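Local structure of uncharacterized protein (Bacteroides eggerthii DSM 20697, 4ECO) at residues Q276-A281 / Q308-G313; L332-C337 / L355-L360. The protein is of unknown function but folds as a leucine-rich repeat solenoid, an architecture that commonly serves in binding other proteins. All coordinates share one frame; numbering follows the deposited sequence.

Contact 1: Q276-A281 / Q308-G313; sequences QLINVA and QIIYIG
Q276 and Q308 stack amide on amide at the start of two nearly parallel strands, neighbouring rungs of a leucine-rich repeat solenoid. Their planes lie 24° apart and the side chains run the same way, Q308 OE1 standing 3.5 Å from Q276 CD. Both take nearly the same first torsion, CG anti to the carbonyl carbon, and are extended beyond it, consistent with this course; Q276 OE1 is bonded to R142. Shortened to an alanine, the Q276 side chain would probably leave the Q308 amide without its stacking partner and R142 without that acceptor. In the adjoining backbone, Q276 O accepts two bonds, from Q308 N at 2.7 Å and I309 N at 3.0 Å. The ladder continues through I278 and Y311 to V280. On the face carrying L277, N279, I309 and Y311, L277 CD1 meets the edge of the Y311 ring, 4.0 Å from CE2. The N279 amide is inclined 42° to that ring, ND2 lying 3.5 Å from Y311 CD2. With Y311 CG anti to the carbonyl carbon (chi1 -64°), I309 CG2 lies over one ring face, toward its rim, and OH bonds R142 O. Toward the solenoid interior, V280 CG2 packs 3.8 Å from I312 CD1.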
loop_
_atom_site.group_PDB
_atom_site.type_symbol
_atom_site.label_atom_id
_atom_site.label_comp_id
_atom_site.label_asym_id
_atom_site.label_seq_id
_atom_site.Cartn_x
_atom_site.Cartn_y
_atom_site.Cartn_z
ATOM N N GLN A 276 -1.763 3.985 -20.109
ATOM C CA GLN A 276 -1.876 2.748 -19.312
ATOM C C GLN A 276 -1.847 3.051 -17.826
ATOM O O GLN A 276 -2.698 2.557 -17.091
ATOM C CB GLN A 276 -0.762 1.738 -19.666
ATOM C CG GLN A 276 -0.784 1.306 -21.129
ATOM C CD GLN A 276 0.217 0.246 -21.479
ATOM O OE1 GLN A 276 1.396 0.328 -21.150
ATOM N NE2 GLN A 276 -0.214 -0.719 -22.266
ATOM N N LEU A 277 -0.881 3.860 -17.379
ATOM C CA LEU A 277 -0.779 4.275 -15.973
ATOM C C LEU A 277 -1.293 5.724 -15.833
ATOM O O LEU A 277 -0.918 6.608 -16.621
ATOM C CB LEU A 277 0.679 4.133 -15.466
ATOM C CG LEU A 277 0.998 4.519 -14.006
ATOM C CD1 LEU A 277 2.201 3.744 -13.494
ATOM C CD2 LEU A 277 1.227 6.049 -13.843
ATOM N N ILE A 278 -2.125 5.964 -14.816
ATOM C CA ILE A 278 -2.614 7.301 -14.530
ATOM C C ILE A 278 -2.521 7.533 -13.023
ATOM O O ILE A 278 -3.155 6.826 -12.249
ATOM C CB ILE A 278 -4.018 7.637 -15.098
ATOM C CG1 ILE A 278 -4.375 9.114 -14.788
ATOM C CG2 ILE A 278 -5.107 6.643 -14.651
ATOM C CD1 ILE A 278 -5.533 9.676 -15.479
ATOM N N ASN A 279 -1.713 8.508 -12.617
ATOM C CA ASN A 279 -1.580 8.883 -11.223
ATOM C C ASN A 279 -2.203 10.268 -11.049
ATOM O O ASN A 279 -1.675 11.259 -11.554
ATOM C CB ASN A 279 -0.106 8.836 -10.790
ATOM C CG ASN A 279 0.127 8.929 -9.303
ATOM O OD1 ASN A 279 -0.562 9.645 -8.573
ATOM N ND2 ASN A 279 1.106 8.189 -8.822
ATOM N N VAL A 280 -3.356 10.326 -10.395
ATOM C CA VAL A 280 -4.084 11.582 -10.168
ATOM C C VAL A 280 -4.345 11.725 -8.663
ATOM O O VAL A 280 -5.367 12.288 -8.244
ATOM C CB VAL A 280 -5.388 11.718 -11.022
ATOM C CG1 VAL A 280 -5.056 12.047 -12.484
ATOM C CG2 VAL A 280 -6.271 10.465 -10.924
ATOM N N ALA A 281 -3.385 11.239 -7.853
ATOM C CA ALA A 281 -3.474 11.299 -6.399
ATOM C C ALA A 281 -3.220 12.730 -5.864
ATOM O O ALA A 281 -2.555 13.528 -6.530
ATOM C CB ALA A 281 -2.489 10.327 -5.790
ATOM N N GLN A 308 -4.449 0.537 -17.273
ATOM C CA GLN A 308 -4.066 -0.667 -16.531
ATOM C C GLN A 308 -3.826 -0.386 -15.048
ATOM O O GLN A 308 -3.996 -1.298 -14.236
ATOM C CB GLN A 308 -2.787 -1.283 -17.148
ATOM C CG GLN A 308 -3.018 -1.902 -18.525
ATOM C CD GLN A 308 -1.784 -2.432 -19.224
ATOM O OE1 GLN A 308 -0.654 -2.016 -18.983
ATOM N NE2 GLN A 308 -1.992 -3.303 -20.202
ATOM N N ILE A 309 -3.374 0.851 -14.702
ATOM C CA ILE A 309 -3.042 1.262 -13.324
ATOM C C ILE A 309 -3.688 2.601 -13.019
ATOM O O ILE A 309 -3.524 3.538 -13.782
ATOM C CB ILE A 309 -1.495 1.327 -13.094
ATOM C CG1 ILE A 309 -0.780 0.049 -13.605
ATOM C CG2 ILE A 309 -1.155 1.627 -11.624
ATOM C CD1 ILE A 309 0.681 0.213 -13.902
ATOM N N ILE A 310 -4.388 2.690 -11.885
ATOM C CA ILE A 310 -5.014 3.919 -11.401
ATOM C C ILE A 310 -4.536 4.206 -9.966
ATOM O O ILE A 310 -4.772 3.405 -9.057
ATOM C CB ILE A 310 -6.580 3.877 -11.470
ATOM C CG1 ILE A 310 -7.096 3.652 -12.914
ATOM C CG2 ILE A 310 -7.173 5.155 -10.870
ATOM C CD1 ILE A 310 -8.606 3.513 -13.095
ATOM N N TYR A 311 -3.860 5.337 -9.776
ATOM C CA TYR A 311 -3.484 5.826 -8.453
ATOM C C TYR A 311 -4.410 7.008 -8.194
ATOM O O TYR A 311 -4.249 8.047 -8.851
ATOM C CB TYR A 311 -1.978 6.191 -8.341
ATOM C CG TYR A 311 -0.999 5.052 -8.520
ATOM C CD1 TYR A 311 -0.904 4.031 -7.576
ATOM C CD2 TYR A 311 -0.114 5.028 -9.595
ATOM C CE1 TYR A 311 0.007 2.986 -7.728
ATOM C CE2 TYR A 311 0.828 4.012 -9.735
ATOM C CZ TYR A 311 0.886 2.991 -8.798
ATOM O OH TYR A 311 1.823 1.990 -8.920
ATOM N N ILE A 312 -5.451 6.830 -7.349
ATOM C CA ILE A 312 -6.410 7.919 -7.158
ATOM C C ILE A 312 -6.641 8.173 -5.630
ATOM O O ILE A 312 -7.646 8.792 -5.236
ATOM C CB ILE A 312 -7.729 7.656 -7.966
ATOM C CG1 ILE A 312 -8.613 8.915 -8.067
ATOM C CG2 ILE A 312 -8.496 6.403 -7.509
ATOM C CD1 ILE A 312 -9.404 9.058 -9.343
ATOM N N GLY A 313 -5.661 7.772 -4.810
ATOM C CA GLY A 313 -5.698 8.003 -3.368
ATOM C C GLY A 313 -5.564 9.472 -2.992
ATOM O O GLY A 313 -5.213 10.302 -3.840
#

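Contact 2: L332-C337 / L355-L360; sequences LGMLEC and LASLNL
G333 O is gripped by two successive backbone amides of the next strand, A356 N at 2.7 Å and, weakly, S357 N at 3.3 Å. This forked bond opens a parallel pairing between consecutive rungs of the leucine-rich repeat solenoid, whose strand axes differ by 12°. A second weak bond joins L335 N to S357 O; the ladder firms up at N359 N to L335 O (3.1 Å). On the face carrying M334, S357, E336 and N359, the selenomethionine M334 lays CG against S357 CB at 3.6 Å, and its bend at chi3 (63°) returns CE toward S357 OG. With E336 CG between the backbone N and the carbonyl carbon (chi1 80°), the carboxylate reaches two backbone amides, OE2 bonding G313 N and OE1 L338 N. On the other face L335 and L358 lie side by side, L335 CD2 4.2 Å from L358 CD1. L355 CD2 packs against G333 C and lies 3.8 Å from L332 CG. After the strands, N363 ND2 bonds to C337 O and L360 O, a rung of the asparagine ladder characteristic of leucine-rich repeats. The pairing ends with C337 N on N359 O at 2.9 Å and C337 SG 3.9 Å from L360 CD2.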
loop_
_atom_site.group_PDB
_atom_site.type_symbol
_atom_site.label_atom_id
_atom_site.label_comp_id
_atom_site.label_asym_id
_atom_site.label_seq_id
_atom_site.Cartn_x
_atom_site.Cartn_y
_atom_site.Cartn_z
ATOM N N LEU A 332 -7.906 -2.956 -16.817
ATOM C CA LEU A 332 -7.566 -2.509 -15.455
ATOM C C LEU A 332 -6.985 -3.639 -14.583
ATOM O O LEU A 332 -7.590 -4.703 -14.473
ATOM C CB LEU A 332 -8.777 -1.886 -14.739
ATOM C CG LEU A 332 -8.537 -1.280 -13.336
ATOM C CD1 LEU A 332 -7.544 -0.111 -13.379
ATOM C CD2 LEU A 332 -9.840 -0.846 -12.722
ATOM N N GLY A 333 -5.845 -3.375 -13.946
ATOM C CA GLY A 333 -5.178 -4.352 -13.093
ATOM C C GLY A 333 -4.767 -3.857 -11.719
ATOM O O GLY A 333 -4.495 -4.661 -10.814
HETATM N N MSE A 334 -4.692 -2.530 -11.547
HETATM C CA MSE A 334 -4.293 -1.945 -10.258
HETATM C C MSE A 334 -5.155 -0.741 -9.925
HETATM O O MSE A 334 -5.299 0.180 -10.743
HETATM C CB MSE A 334 -2.821 -1.546 -10.255
HETATM C CG MSE A 334 -1.860 -2.724 -10.198
HETATM SE SE MSE A 334 0.010 -2.155 -10.344
HETATM C CE MSE A 334 0.143 -1.033 -8.684
ATOM N N LEU A 335 -5.755 -0.770 -8.714
ATOM C CA LEU A 335 -6.581 0.331 -8.228
ATOM C C LEU A 335 -6.294 0.584 -6.768
ATOM O O LEU A 335 -6.293 -0.372 -5.965
ATOM C CB LEU A 335 -8.072 0.042 -8.451
ATOM C CG LEU A 335 -9.073 1.084 -7.966
ATOM C CD1 LEU A 335 -8.910 2.434 -8.723
ATOM C CD2 LEU A 335 -10.474 0.548 -8.082
ATOM N N GLU A 336 -6.020 1.864 -6.429
ATOM C CA GLU A 336 -5.822 2.276 -5.042
ATOM C C GLU A 336 -6.627 3.568 -4.845
ATOM O O GLU A 336 -6.569 4.474 -5.693
ATOM C CB GLU A 336 -4.323 2.383 -4.614
ATOM C CG GLU A 336 -3.519 3.628 -5.006
ATOM C CD GLU A 336 -3.758 4.905 -4.215
ATOM O OE1 GLU A 336 -4.328 4.829 -3.103
ATOM O OE2 GLU A 336 -3.367 5.986 -4.706
ATOM N N CYS A 337 -7.436 3.610 -3.756
ATOM C CA CYS A 337 -8.284 4.748 -3.378
ATOM C C CYS A 337 -8.066 5.103 -1.903
ATOM O O CYS A 337 -9.010 5.539 -1.235
ATOM C CB CYS A 337 -9.758 4.470 -3.658
ATOM S SG CYS A 337 -10.098 3.810 -5.298
ATOM N N LEU A 355 -7.886 -7.807 -11.106
ATOM C CA LEU A 355 -6.955 -6.946 -10.388
ATOM C C LEU A 355 -5.806 -7.753 -9.744
ATOM O O LEU A 355 -6.026 -8.831 -9.187
ATOM C CB LEU A 355 -7.675 -6.104 -9.310
ATOM C CG LEU A 355 -8.748 -5.117 -9.793
ATOM C CD1 LEU A 355 -9.466 -4.502 -8.635
ATOM C CD2 LEU A 355 -8.160 -4.006 -10.648
ATOM N N ALA A 356 -4.582 -7.205 -9.836
ATOM C CA ALA A 356 -3.352 -7.718 -9.215
ATOM C C ALA A 356 -3.093 -6.974 -7.890
ATOM O O ALA A 356 -2.497 -7.516 -6.959
ATOM C CB ALA A 356 -2.181 -7.543 -10.161
ATOM N N SER A 357 -3.577 -5.726 -7.817
ATOM C CA SER A 357 -3.520 -4.853 -6.650
ATOM C C SER A 357 -4.868 -4.251 -6.414
ATOM O O SER A 357 -5.508 -3.833 -7.360
ATOM C CB SER A 357 -2.476 -3.745 -6.840
ATOM O OG SER A 357 -1.137 -4.173 -6.636
ATOM N N LEU A 358 -5.289 -4.179 -5.164
ATOM C CA LEU A 358 -6.511 -3.500 -4.742
ATOM C C LEU A 358 -6.305 -3.010 -3.318
ATOM O O LEU A 358 -5.916 -3.761 -2.433
ATOM C CB LEU A 358 -7.770 -4.365 -4.887
ATOM C CG LEU A 358 -9.117 -3.725 -4.528
ATOM C CD1 LEU A 358 -9.474 -2.577 -5.483
ATOM C CD2 LEU A 358 -10.206 -4.771 -4.500
ATOM N N ASN A 359 -6.465 -1.720 -3.137
ATOM C CA ASN A 359 -6.315 -1.082 -1.841
ATOM C C ASN A 359 -7.370 0.022 -1.715
ATOM O O ASN A 359 -7.261 1.050 -2.377
ATOM C CB ASN A 359 -4.890 -0.550 -1.659
ATOM C CG ASN A 359 -4.519 -0.299 -0.213
ATOM O OD1 ASN A 359 -5.265 0.351 0.552
ATOM N ND2 ASN A 359 -3.352 -0.829 0.193
ATOM N N LEU A 360 -8.425 -0.241 -0.907
ATOM C CA LEU A 360 -9.564 0.660 -0.665
ATOM C C LEU A 360 -9.555 1.166 0.789
ATOM O O LEU A 360 -10.571 1.675 1.280
ATOM C CB LEU A 360 -10.875 -0.087 -0.971
ATOM C CG LEU A 360 -11.053 -0.634 -2.405
ATOM C CD1 LEU A 360 -12.289 -1.493 -2.519
ATOM C CD2 LEU A 360 -11.109 0.484 -3.431
#

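In the fold
Contact 1 closes before contact 2 opens along the chain, and their centres lie 9 Å apart. Strands 309-311 and 334-336 are themselves paired, so the two contacts form four successive parallel strands: 277-279, 309-311, 334-336 and the 357-359 part of 354-359. A probable hydrogen bond, I310 N to M334 O at 2.9 Å, joins them, and Y311 packs against M334 and E336. Helix 288-300 connects the strands of contact 1, whereas no helix lies between those of contact 2. Helix 144-149 touches side chains of both, through Y145 and Q146. The asparagines N315 and N340 bond to carbonyls of successive turns, consistent with one continuous solenoid, a scaffold that could serve in protein binding.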